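Local coordinates for envelope glycoprotein E (PDB 2GIY) that pairs with gI to bind host IgG Fc and is required with it for cell-to-cell herpesvirus spread, here as the C-terminal domain of its ectodomain, at residues A[23-35]-A[131-143]. Sequence-based numbering, arbitrary orientation.
Sequences FSPGETFSTNVSI and VNLEFRDASPQHS
Asn132 turns its amide oxygen, OD1, across to two donors: Val33 N, 2.7 Å away and in the carbonyl plane on a lone pair, and Thr31 OG1, at 2.7 Å but tilted from that plane. With chi1 at 58°, Thr31 OG1 sits between its backbone N and carbonyl carbon, where it also accepts from Leu133 N. The amide's other end is held by a water that takes Asn132 ND2 and donates to Asn32 OD1 and Val33 O. Farther along, Phe29 and Phe135 form the hydrogen-bonded pair of a short antiparallel ladder. The ring planes lie 16° apart but are so offset that they hardly overlap, and Phe135 CB lies over one face of the Phe29 ring, 4.0 Å from its centroid. Ala138 CB touches both Phe29 CE2 (3.8 Å) and Phe23 CE1 (3.6 Å). Beyond it the type II turn from Ser24 to Glu27 bonds back through Gly26 N to Ala138 O (2.7 Å). Ile164 packs on Phe29, and Trp51 on Thr31 and Leu133. Beyond Ser30, beside the Thr31 N to Leu133 O bond, side chains thus share the pairing in this Ig V-type domain, Thr31 OG1 and Asn132 OD1 accepting as carbonyls would in a regular ladder.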
loop_
_atom_site.group_PDB
_atom_site.type_symbol
_atom_site.label_atom_id
_atom_site.label_comp_id
_atom_site.label_asym_id
_atom_site.label_seq_id
_atom_site.Cartn_x
_atom_site.Cartn_y
_atom_site.Cartn_z
ATOM N N PHE A 23 14.035 -14.146 -14.122
ATOM C CA PHE A 23 15.432 -14.542 -14.051
ATOM C C PHE A 23 15.753 -15.666 -15.027
ATOM O O PHE A 23 14.868 -16.405 -15.455
ATOM C CB PHE A 23 15.788 -14.980 -12.624
ATOM C CG PHE A 23 15.226 -16.325 -12.230
ATOM C CD1 PHE A 23 15.884 -17.504 -12.584
ATOM C CD2 PHE A 23 14.047 -16.411 -11.498
ATOM C CE1 PHE A 23 15.377 -18.754 -12.212
ATOM C CE2 PHE A 23 13.527 -17.655 -11.121
ATOM C CZ PHE A 23 14.197 -18.830 -11.479
ATOM N N SER A 24 17.029 -15.779 -15.379
ATOM C CA SER A 24 17.493 -16.838 -16.267
ATOM C C SER A 24 18.286 -17.784 -15.376
ATOM O O SER A 24 18.979 -17.342 -14.460
ATOM C CB SER A 24 18.390 -16.267 -17.371
ATOM O OG SER A 24 17.652 -15.418 -18.233
ATOM N N PRO A 25 18.181 -19.100 -15.617
ATOM C CA PRO A 25 18.901 -20.092 -14.812
ATOM C C PRO A 25 20.394 -19.799 -14.655
ATOM O O PRO A 25 21.091 -19.510 -15.634
ATOM C CB PRO A 25 18.649 -21.394 -15.567
ATOM C CG PRO A 25 17.292 -21.173 -16.158
ATOM C CD PRO A 25 17.389 -19.755 -16.673
ATOM N N GLY A 26 20.876 -19.877 -13.419
ATOM C CA GLY A 26 22.281 -19.620 -13.157
ATOM C C GLY A 26 22.559 -18.240 -12.593
ATOM O O GLY A 26 23.644 -17.990 -12.065
ATOM N N GLU A 27 21.588 -17.338 -12.704
ATOM C CA GLU A 27 21.762 -15.985 -12.193
ATOM C C GLU A 27 21.628 -15.935 -10.678
ATOM O O GLU A 27 21.032 -16.815 -10.059
ATOM C CB GLU A 27 20.730 -15.032 -12.805
ATOM C CG GLU A 27 20.820 -14.866 -14.310
ATOM C CD GLU A 27 19.936 -13.742 -14.821
ATOM O OE1 GLU A 27 18.775 -13.642 -14.374
ATOM O OE2 GLU A 27 20.402 -12.959 -15.676
ATOM N N THR A 28 22.204 -14.896 -10.090
ATOM C CA THR A 28 22.121 -14.680 -8.655
ATOM C C THR A 28 21.459 -13.322 -8.517
ATOM O O THR A 28 21.868 -12.355 -9.159
ATOM C CB THR A 28 23.513 -14.657 -7.995
ATOM O OG1 THR A 28 24.078 -15.970 -8.038
ATOM C CG2 THR A 28 23.411 -14.208 -6.541
ATOM N N PHE A 29 20.413 -13.255 -7.704
ATOM C CA PHE A 29 19.704 -12.003 -7.521
ATOM C C PHE A 29 19.012 -11.973 -6.173
ATOM O O PHE A 29 18.970 -12.973 -5.456
ATOM C CB PHE A 29 18.673 -11.819 -8.639
ATOM C CG PHE A 29 17.568 -12.838 -8.623
ATOM C CD1 PHE A 29 16.442 -12.652 -7.826
ATOM C CD2 PHE A 29 17.655 -13.988 -9.403
ATOM C CE1 PHE A 29 15.416 -13.596 -7.810
ATOM C CE2 PHE A 29 16.640 -14.936 -9.395
ATOM C CZ PHE A 29 15.516 -14.741 -8.595
ATOM N N SER A 30 18.462 -10.814 -5.842
ATOM C CA SER A 30 17.765 -10.624 -4.584
ATOM C C SER A 30 16.464 -9.873 -4.816
ATOM O O SER A 30 16.328 -9.147 -5.800
ATOM C CB SER A 30 18.649 -9.818 -3.625
ATOM O OG SER A 30 17.910 -9.354 -2.513
ATOM N N THR A 31 15.500 -10.065 -3.925
ATOM C CA THR A 31 14.251 -9.337 -4.035
ATOM C C THR A 31 14.621 -7.938 -3.558
ATOM O O THR A 31 15.696 -7.737 -2.988
ATOM C CB THR A 31 13.151 -9.915 -3.116
ATOM O OG1 THR A 31 13.597 -9.891 -1.753
ATOM C CG2 THR A 31 12.823 -11.344 -3.518
ATOM N N ASN A 32 13.742 -6.975 -3.789
ATOM C CA ASN A 32 14.006 -5.605 -3.380
ATOM C C ASN A 32 12.743 -5.004 -2.785
ATOM O O ASN A 32 12.174 -4.055 -3.321
ATOM C CB ASN A 32 14.473 -4.785 -4.584
ATOM C CG ASN A 32 14.824 -3.359 -4.219
ATOM O OD1 ASN A 32 15.560 -3.115 -3.260
ATOM N ND2 ASN A 32 14.307 -2.408 -4.987
ATOM N N VAL A 33 12.302 -5.587 -1.676
ATOM C CA VAL A 33 11.109 -5.129 -0.988
ATOM C C VAL A 33 11.486 -4.044 0.011
ATOM O O VAL A 33 12.510 -4.142 0.687
ATOM C CB VAL A 33 10.436 -6.289 -0.221
ATOM C CG1 VAL A 33 9.176 -5.800 0.479
ATOM C CG2 VAL A 33 10.111 -7.424 -1.182
ATOM N N SER A 34 10.662 -3.005 0.084
ATOM C CA SER A 34 10.889 -1.914 1.019
ATOM C C SER A 34 9.723 -1.917 1.993
ATOM O O SER A 34 8.558 -1.919 1.586
ATOM C CB SER A 34 10.951 -0.575 0.281
ATOM O OG SER A 34 11.243 0.475 1.184
ATOM N N ILE A 35 10.035 -1.923 3.282
ATOM C CA ILE A 35 9.002 -1.948 4.307
ATOM C C ILE A 35 9.291 -0.905 5.377
ATOM O O ILE A 35 10.372 -0.891 5.960
ATOM C CB ILE A 35 8.945 -3.327 4.988
ATOM C CG1 ILE A 35 8.596 -4.404 3.957
ATOM C CG2 ILE A 35 7.917 -3.311 6.118
ATOM C CD1 ILE A 35 8.801 -5.806 4.468
ATOM N N VAL A 131 15.129 -8.339 5.084
ATOM C CA VAL A 131 13.889 -9.088 4.912
ATOM C C VAL A 131 13.803 -9.609 3.485
ATOM O O VAL A 131 12.870 -10.334 3.130
ATOM C CB VAL A 131 12.640 -8.218 5.205
ATOM C CG1 VAL A 131 12.594 -7.862 6.678
ATOM C CG2 VAL A 131 12.661 -6.962 4.358
ATOM N N ASN A 132 14.779 -9.240 2.661
ATOM C CA ASN A 132 14.788 -9.694 1.276
ATOM C C ASN A 132 15.344 -11.098 1.127
ATOM O O ASN A 132 16.145 -11.556 1.940
ATOM C CB ASN A 132 15.595 -8.736 0.401
ATOM C CG ASN A 132 14.851 -7.458 0.110
ATOM O OD1 ASN A 132 13.767 -7.482 -0.476
ATOM N ND2 ASN A 132 15.422 -6.332 0.517
ATOM N N LEU A 133 14.898 -11.779 0.080
ATOM C CA LEU A 133 15.343 -13.135 -0.211
ATOM C C LEU A 133 16.396 -13.097 -1.304
ATOM O O LEU A 133 16.277 -12.331 -2.260
ATOM C CB LEU A 133 14.172 -13.987 -0.709
ATOM C CG LEU A 133 12.968 -14.178 0.211
ATOM C CD1 LEU A 133 11.901 -14.978 -0.533
ATOM C CD2 LEU A 133 13.396 -14.897 1.485
ATOM N N GLU A 134 17.418 -13.934 -1.170
ATOM C CA GLU A 134 18.461 -14.006 -2.175
ATOM C C GLU A 134 18.470 -15.386 -2.811
ATOM O O GLU A 134 18.362 -16.397 -2.117
ATOM C CB GLU A 134 19.833 -13.713 -1.564
ATOM C CG GLU A 134 20.149 -12.235 -1.467
ATOM C CD GLU A 134 21.597 -11.977 -1.111
ATOM O OE1 GLU A 134 22.469 -12.725 -1.603
ATOM O OE2 GLU A 134 21.862 -11.021 -0.352
ATOM N N PHE A 135 18.590 -15.412 -4.135
ATOM C CA PHE A 135 18.629 -16.656 -4.896
ATOM C C PHE A 135 19.992 -16.784 -5.575
ATOM O O PHE A 135 20.364 -15.946 -6.398
ATOM C CB PHE A 135 17.525 -16.665 -5.960
ATOM C CG PHE A 135 16.130 -16.596 -5.393
ATOM C CD1 PHE A 135 15.635 -15.409 -4.860
ATOM C CD2 PHE A 135 15.310 -17.722 -5.397
ATOM C CE1 PHE A 135 14.341 -15.345 -4.341
ATOM C CE2 PHE A 135 14.015 -17.666 -4.880
ATOM C CZ PHE A 135 13.532 -16.474 -4.351
ATOM N N ARG A 136 20.732 -17.828 -5.217
ATOM C CA ARG A 136 22.056 -18.075 -5.785
ATOM C C ARG A 136 21.962 -19.204 -6.806
ATOM O O ARG A 136 21.328 -20.226 -6.543
ATOM C CB ARG A 136 23.050 -18.470 -4.682
ATOM C CG ARG A 136 23.513 -17.331 -3.772
ATOM C CD ARG A 136 22.387 -16.763 -2.914
ATOM N NE ARG A 136 22.867 -15.680 -2.049
ATOM C CZ ARG A 136 23.618 -15.859 -0.967
ATOM N NH1 ARG A 136 23.978 -17.083 -0.598
ATOM N NH2 ARG A 136 24.024 -14.813 -0.257
ATOM N N ASP A 137 22.596 -19.016 -7.959
ATOM C CA ASP A 137 22.570 -20.010 -9.029
ATOM C C ASP A 137 21.127 -20.474 -9.232
ATOM O O ASP A 137 20.841 -21.671 -9.288
ATOM C CB ASP A 137 23.471 -21.196 -8.668
ATOM C CG ASP A 137 23.765 -22.092 -9.860
ATOM O OD1 ASP A 137 23.629 -21.619 -11.007
ATOM O OD2 ASP A 137 24.144 -23.262 -9.650
ATOM N N ALA A 138 20.232 -19.497 -9.338
ATOM C CA ALA A 138 18.803 -19.736 -9.511
ATOM C C ALA A 138 18.497 -20.774 -10.584
ATOM O O ALA A 138 19.157 -20.827 -11.622
ATOM C CB ALA A 138 18.099 -18.420 -9.842
ATOM N N SER A 139 17.498 -21.609 -10.321
ATOM C CA SER A 139 17.100 -22.637 -11.275
ATOM C C SER A 139 15.580 -22.650 -11.365
ATOM O O SER A 139 14.899 -21.998 -10.575
ATOM C CB SER A 139 17.616 -24.015 -10.837
ATOM O OG SER A 139 16.807 -24.575 -9.810
ATOM N N PRO A 140 15.025 -23.379 -12.343
ATOM C CA PRO A 140 13.568 -23.436 -12.490
ATOM C C PRO A 140 12.821 -23.859 -11.223
ATOM O O PRO A 140 11.638 -23.551 -11.067
ATOM C CB PRO A 140 13.383 -24.426 -13.637
ATOM C CG PRO A 140 14.589 -24.164 -14.488
ATOM C CD PRO A 140 15.695 -24.072 -13.459
ATOM N N GLN A 141 13.512 -24.546 -10.313
ATOM C CA GLN A 141 12.893 -25.008 -9.067
ATOM C C GLN A 141 12.445 -23.829 -8.195
ATOM O O GLN A 141 11.562 -23.973 -7.347
ATOM C CB GLN A 141 13.884 -25.867 -8.266
ATOM C CG GLN A 141 14.822 -25.038 -7.380
ATOM C CD GLN A 141 16.054 -25.789 -6.912
ATOM O OE1 GLN A 141 16.967 -26.058 -7.694
ATOM N NE2 GLN A 141 16.089 -26.129 -5.628
ATOM N N HIS A 142 13.061 -22.669 -8.402
ATOM C CA HIS A 142 12.740 -21.475 -7.615
ATOM C C HIS A 142 11.558 -20.666 -8.143
ATOM O O HIS A 142 11.069 -19.768 -7.463
ATOM C CB HIS A 142 13.966 -20.559 -7.537
ATOM C CG HIS A 142 15.134 -21.175 -6.835
ATOM N ND1 HIS A 142 16.387 -21.259 -7.406
ATOM C CD2 HIS A 142 15.243 -21.730 -5.605
ATOM C CE1 HIS A 142 17.216 -21.838 -6.557
ATOM N NE2 HIS A 142 16.548 -22.133 -5.457
ATOM N N SER A 143 11.099 -20.981 -9.350
ATOM C CA SER A 143 9.993 -20.248 -9.951
ATOM C C SER A 143 8.678 -20.444 -9.205
ATOM O O SER A 143 8.338 -21.560 -8.809
ATOM C CB SER A 143 9.827 -20.668 -11.413
ATOM O OG SER A 143 11.016 -20.390 -12.147
HETATM O O HOH W 1 15.304 -3.791 -0.611
#